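S12 family peptidase (Streptomyces sp. 82F2, PDB 3WWX) probably hydrolyses amide bonds with D-stereospecificity, as a serine hydrolase of the S12 peptidase family with a beta-lactamase-like fold. Local coordinates at residues A[73-78]-A[97-102]; A[103-108]-A[154-159]. One frame throughout, in Å; residues are numbered along the deposited sequence.

Contact 1 (A[73-78]-A[97-102]); sequences DLDDPV and TVRQLL
Leu74 and Arg99 meet through both backbone and side chain. Arg99 N donates to Leu74 O over 2.8 Å, and Leu74 CB lies over one face of the guanidinium, toward its rim and 3.9 Å from Arg99 NH2. A bend at chi3 (-53°) swings the arginine tip back to the carboxylate of Asp75, which it grips side-on in a salt bridge, with Arg99 NE 2.8 Å from Asp75 OD1 and Arg99 NH2 3.2 Å from Asp75 OD2. Both oxygens stay near the guanidinium plane, yet the two flat groups are turned 49° apart, and both donors come from out of the carboxylate plane; Arg99 NH1 has a second salt bridge, to Glu267. The arrangement sets a type I beta turn, Asp73 to Asp76, against the start of helix 98-102. There Thr97 and Gln100 form a capping box, in which Thr97 OG1 accepts from Gln100 N and Gln100 OE1 from Thr97 N. A water bridges Thr97 OG1 and Asp75 OD1. Asp76 O takes Val98 N almost head-on (C=O...N 175°) at 3.1 Å, while Thr97 CG2 packs against Asp75 O. On the buried side the isobutyl group of Leu74 crosses Val98 at about a right angle, its CD2 3.8 Å from Val98 CG1, and its CD1 reaches Leu102 CD1. Val78 sends CG2 alone across, against the Thr97 carbonyl group and to within 3.8 Å of Leu101 CD1.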
# COMPACT_ATOMS: atom_id res chain seq x y z
N ASP A 73 12.03 -11.37 16.08
CA ASP A 73 13.13 -10.50 15.70
C ASP A 73 13.04 -10.38 14.19
O ASP A 73 13.09 -11.38 13.48
CB ASP A 73 14.46 -11.13 16.14
CG ASP A 73 15.66 -10.24 15.90
OD1 ASP A 73 15.68 -9.42 14.96
OD2 ASP A 73 16.65 -10.38 16.65
N LEU A 74 12.88 -9.17 13.67
CA LEU A 74 12.78 -9.02 12.21
C LEU A 74 14.03 -9.44 11.45
O LEU A 74 13.99 -9.66 10.24
CB LEU A 74 12.36 -7.61 11.83
CG LEU A 74 11.05 -7.15 12.45
CD1 LEU A 74 10.76 -5.74 12.00
CD2 LEU A 74 9.87 -8.07 12.13
N ASP A 75 15.16 -9.60 12.15
CA ASP A 75 16.35 -10.12 11.49
C ASP A 75 16.40 -11.64 11.51
O ASP A 75 17.35 -12.22 11.01
CB ASP A 75 17.62 -9.49 12.08
CG ASP A 75 17.68 -8.01 11.83
OD1 ASP A 75 17.49 -7.61 10.66
OD2 ASP A 75 17.89 -7.24 12.78
N ASP A 76 15.36 -12.28 12.05
CA ASP A 76 15.18 -13.73 11.92
C ASP A 76 15.10 -14.12 10.44
O ASP A 76 14.49 -13.41 9.64
CB ASP A 76 13.87 -14.21 12.57
CG ASP A 76 13.91 -14.24 14.10
OD1 ASP A 76 15.01 -14.27 14.70
OD2 ASP A 76 12.80 -14.27 14.70
N PRO A 77 15.66 -15.27 10.07
CA PRO A 77 15.39 -15.79 8.73
C PRO A 77 13.91 -16.12 8.53
O PRO A 77 13.23 -16.56 9.45
CB PRO A 77 16.22 -17.08 8.65
CG PRO A 77 17.22 -16.96 9.74
CD PRO A 77 16.60 -16.13 10.81
N VAL A 78 13.42 -15.90 7.32
CA VAL A 78 12.05 -16.23 7.01
C VAL A 78 11.77 -17.72 7.28
O VAL A 78 10.70 -18.09 7.76
CB VAL A 78 11.74 -15.87 5.55
CG1 VAL A 78 10.37 -16.35 5.14
CG2 VAL A 78 11.85 -14.35 5.35
N THR A 97 15.76 -12.40 5.51
CA THR A 97 15.18 -12.06 6.80
C THR A 97 13.81 -11.40 6.64
O THR A 97 13.46 -10.94 5.55
CB THR A 97 16.07 -11.09 7.59
OG1 THR A 97 16.11 -9.82 6.93
CG2 THR A 97 17.50 -11.63 7.67
N VAL A 98 13.05 -11.37 7.72
CA VAL A 98 11.73 -10.76 7.68
C VAL A 98 11.89 -9.27 7.35
O VAL A 98 11.09 -8.72 6.57
CB VAL A 98 10.96 -10.97 9.00
CG1 VAL A 98 9.63 -10.28 8.99
CG2 VAL A 98 10.79 -12.46 9.28
N ARG A 99 12.94 -8.62 7.86
CA ARG A 99 13.20 -7.21 7.54
C ARG A 99 13.36 -7.00 6.04
O ARG A 99 12.86 -6.02 5.49
CB ARG A 99 14.46 -6.72 8.25
CG ARG A 99 14.70 -5.20 8.15
CD ARG A 99 16.03 -4.76 8.82
NE ARG A 99 16.08 -5.24 10.20
CZ ARG A 99 15.37 -4.74 11.20
NH1 ARG A 99 14.57 -3.69 11.01
NH2 ARG A 99 15.45 -5.28 12.42
N GLN A 100 14.04 -7.92 5.37
CA GLN A 100 14.25 -7.81 3.94
C GLN A 100 12.96 -7.98 3.13
O GLN A 100 12.85 -7.42 2.04
CB GLN A 100 15.33 -8.82 3.49
CG GLN A 100 16.70 -8.48 4.01
CD GLN A 100 17.72 -9.57 3.73
OE1 GLN A 100 17.40 -10.75 3.75
NE2 GLN A 100 18.95 -9.16 3.47
N LEU A 101 11.99 -8.72 3.67
CA LEU A 101 10.65 -8.71 3.08
C LEU A 101 10.08 -7.31 3.13
O LEU A 101 9.58 -6.78 2.14
CB LEU A 101 9.70 -9.64 3.83
CG LEU A 101 10.09 -11.12 4.01
CD1 LEU A 101 9.02 -11.84 4.78
CD2 LEU A 101 10.33 -11.78 2.64
N LEU A 102 10.19 -6.68 4.30
CA LEU A 102 9.47 -5.43 4.53
C LEU A 102 10.03 -4.22 3.80
O LEU A 102 9.29 -3.26 3.55
CB LEU A 102 9.39 -5.14 6.03
CG LEU A 102 8.65 -6.17 6.85
CD1 LEU A 102 8.82 -5.84 8.33
CD2 LEU A 102 7.17 -6.26 6.48
O HOH W 1 18.06 -8.26 8.06

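Contact 2 (A[103-108]-A[154-159]); sequences NHTSGI and ASWNYS
His104 and Tyr158 run side by side in the same direction and form an offset stack, with ring planes 27° apart and centroids 4.4 Å apart. Tyr158 opens a Tyr-Ser-Asn sequence that fits the Tyr-x-Asn motif of class C beta-lactamases and related S12 peptidases. Its hydroxyl is hydrogen-bonded to Lys56 NZ, probably the lysine of a Ser-x-x-Lys sequence starting at Ser53, whereas His104 ND1 is hydrogen-bonded to Asn162 ND2. His104 NE2 sits over the tyrosine ring toward the rim, 3.7 Å from Tyr158 CD2, and the tyrosine CA in turn makes a CH-pi contact with the imidazole face. Because Tyr158 CG is set anti to the backbone N, the phenol can run alongside His104 although CB points away from 103-108.

Trp156 completes the aromatic cluster at a very different tilt, its five-membered ring turned 82° from the imidazole. One indole face takes His104 CB, 3.5 Å from Trp156 NE1, with His104 O and Tyr158 N over the same side. At the indole edge NE1 lies 2.8 Å from Asn103 O, and Thr105 CG2 approaches CD1 from near the ring plane. One backbone hydrogen bond joins the segments beside the rings: Asn157 N donates to His104 O over 3.1 Å, nearly straight at 167°. Asn103 OD1 ties 103-105 into an Asx turn, accepting from both Thr105 N and Thr105 OG1, which reach it from the same side of the amide plane. Two waters bridge the segments, one between Gly107 N and Asn157 O, the other between Ile108 O and Asn157 ND2. Just before helix 160-174, Ser159 OG donates to Ile108 O over 2.8 Å, meeting that oxygen from above its carbonyl plane.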
# COMPACT_ATOMS: atom_id res chain seq x y z
N ASN A 103 11.31 -4.25 3.43
CA ASN A 103 11.92 -3.17 2.66
C ASN A 103 12.25 -3.54 1.20
O ASN A 103 12.90 -2.77 0.50
CB ASN A 103 13.14 -2.58 3.39
CG ASN A 103 14.26 -3.58 3.58
OD1 ASN A 103 14.36 -4.58 2.88
ND2 ASN A 103 15.15 -3.27 4.51
N HIS A 104 11.77 -4.70 0.77
CA HIS A 104 11.91 -5.17 -0.61
C HIS A 104 13.37 -5.35 -1.04
O HIS A 104 13.70 -5.19 -2.22
CB HIS A 104 11.19 -4.25 -1.60
CG HIS A 104 9.72 -4.12 -1.34
ND1 HIS A 104 8.82 -5.14 -1.55
CD2 HIS A 104 9.00 -3.07 -0.89
CE1 HIS A 104 7.61 -4.73 -1.23
NE2 HIS A 104 7.69 -3.47 -0.82
N THR A 105 14.22 -5.76 -0.11
CA THR A 105 15.59 -6.13 -0.48
C THR A 105 15.79 -7.65 -0.46
O THR A 105 16.92 -8.13 -0.59
CB THR A 105 16.64 -5.44 0.41
OG1 THR A 105 16.47 -5.84 1.78
CG2 THR A 105 16.52 -3.92 0.27
N SER A 106 14.69 -8.40 -0.31
CA SER A 106 14.76 -9.87 -0.33
C SER A 106 15.15 -10.44 -1.69
O SER A 106 15.81 -11.49 -1.73
CB SER A 106 13.40 -10.45 0.05
OG SER A 106 12.49 -10.14 -0.99
N GLY A 107 14.75 -9.79 -2.77
CA GLY A 107 14.95 -10.32 -4.12
C GLY A 107 13.87 -11.30 -4.56
O GLY A 107 13.96 -11.87 -5.64
N ILE A 108 12.84 -11.50 -3.73
CA ILE A 108 11.83 -12.52 -4.04
C ILE A 108 10.94 -12.08 -5.21
O ILE A 108 10.41 -10.98 -5.26
CB ILE A 108 10.97 -12.83 -2.80
CG1 ILE A 108 11.82 -13.38 -1.64
CG2 ILE A 108 9.82 -13.75 -3.16
CD1 ILE A 108 11.06 -13.57 -0.36
N ALA A 154 21.17 -7.64 -1.98
CA ALA A 154 22.06 -7.08 -3.00
C ALA A 154 21.49 -5.91 -3.78
O ALA A 154 22.23 -5.18 -4.43
CB ALA A 154 22.50 -8.17 -3.98
N SER A 155 20.17 -5.72 -3.73
CA SER A 155 19.54 -4.68 -4.51
C SER A 155 18.18 -4.39 -3.89
O SER A 155 17.93 -4.71 -2.72
CB SER A 155 19.42 -5.09 -5.99
OG SER A 155 19.07 -3.99 -6.83
N TRP A 156 17.33 -3.74 -4.68
CA TRP A 156 15.96 -3.40 -4.26
C TRP A 156 15.04 -3.64 -5.43
O TRP A 156 15.32 -3.24 -6.59
CB TRP A 156 15.89 -1.93 -3.84
CG TRP A 156 14.54 -1.52 -3.26
CD1 TRP A 156 14.16 -1.57 -1.95
CD2 TRP A 156 13.39 -1.05 -3.99
NE1 TRP A 156 12.87 -1.15 -1.81
CE2 TRP A 156 12.37 -0.82 -3.04
CE3 TRP A 156 13.13 -0.78 -5.33
CZ2 TRP A 156 11.12 -0.34 -3.40
CZ3 TRP A 156 11.88 -0.29 -5.69
CH2 TRP A 156 10.88 -0.09 -4.72
N ASN A 157 13.91 -4.29 -5.16
CA ASN A 157 12.86 -4.38 -6.15
C ASN A 157 11.55 -4.60 -5.44
O ASN A 157 11.44 -5.47 -4.59
CB ASN A 157 13.13 -5.54 -7.12
CG ASN A 157 12.05 -5.68 -8.15
OD1 ASN A 157 11.95 -4.87 -9.05
ND2 ASN A 157 11.18 -6.67 -7.97
N TYR A 158 10.56 -3.79 -5.79
CA TYR A 158 9.25 -3.88 -5.17
C TYR A 158 8.60 -5.20 -5.53
O TYR A 158 8.41 -5.49 -6.71
CB TYR A 158 8.40 -2.73 -5.66
CG TYR A 158 7.14 -2.50 -4.88
CD1 TYR A 158 6.00 -3.22 -5.17
CD2 TYR A 158 7.09 -1.55 -3.88
CE1 TYR A 158 4.82 -2.98 -4.47
CE2 TYR A 158 5.92 -1.31 -3.19
CZ TYR A 158 4.80 -2.01 -3.49
OH TYR A 158 3.62 -1.79 -2.83
N SER A 159 8.22 -5.98 -4.51
CA SER A 159 7.63 -7.29 -4.75
C SER A 159 6.45 -7.55 -3.82
O SER A 159 6.58 -7.46 -2.59
CB SER A 159 8.67 -8.40 -4.54
OG SER A 159 8.03 -9.66 -4.59
O HOH W 2 12.56 -7.84 -3.28
O HOH W 3 12.06 -8.86 -5.95

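The contacts follow in series along the chain, and their centres lie about 12 Å apart on the same side of the molecule's centre. Helix 98-102 belongs to contact 1, and the chain leaves it directly into 103-108. The join is a Schellman motif: His104, with positive phi, is its C-prime residue, and Gln100 O is 3.0 Å from Thr105 N, a probable hydrogen bond. Leu101 packs on Ile108 alongside, and both touch helix 160-174. Contact 1 thus holds the start of the short helix on the flank facing helix 55-68, whereas contact 2 packs the loop that follows it against 154-159, which holds Tyr158, whose side chain is about 10 Å from the bound octane 1,8-diamine.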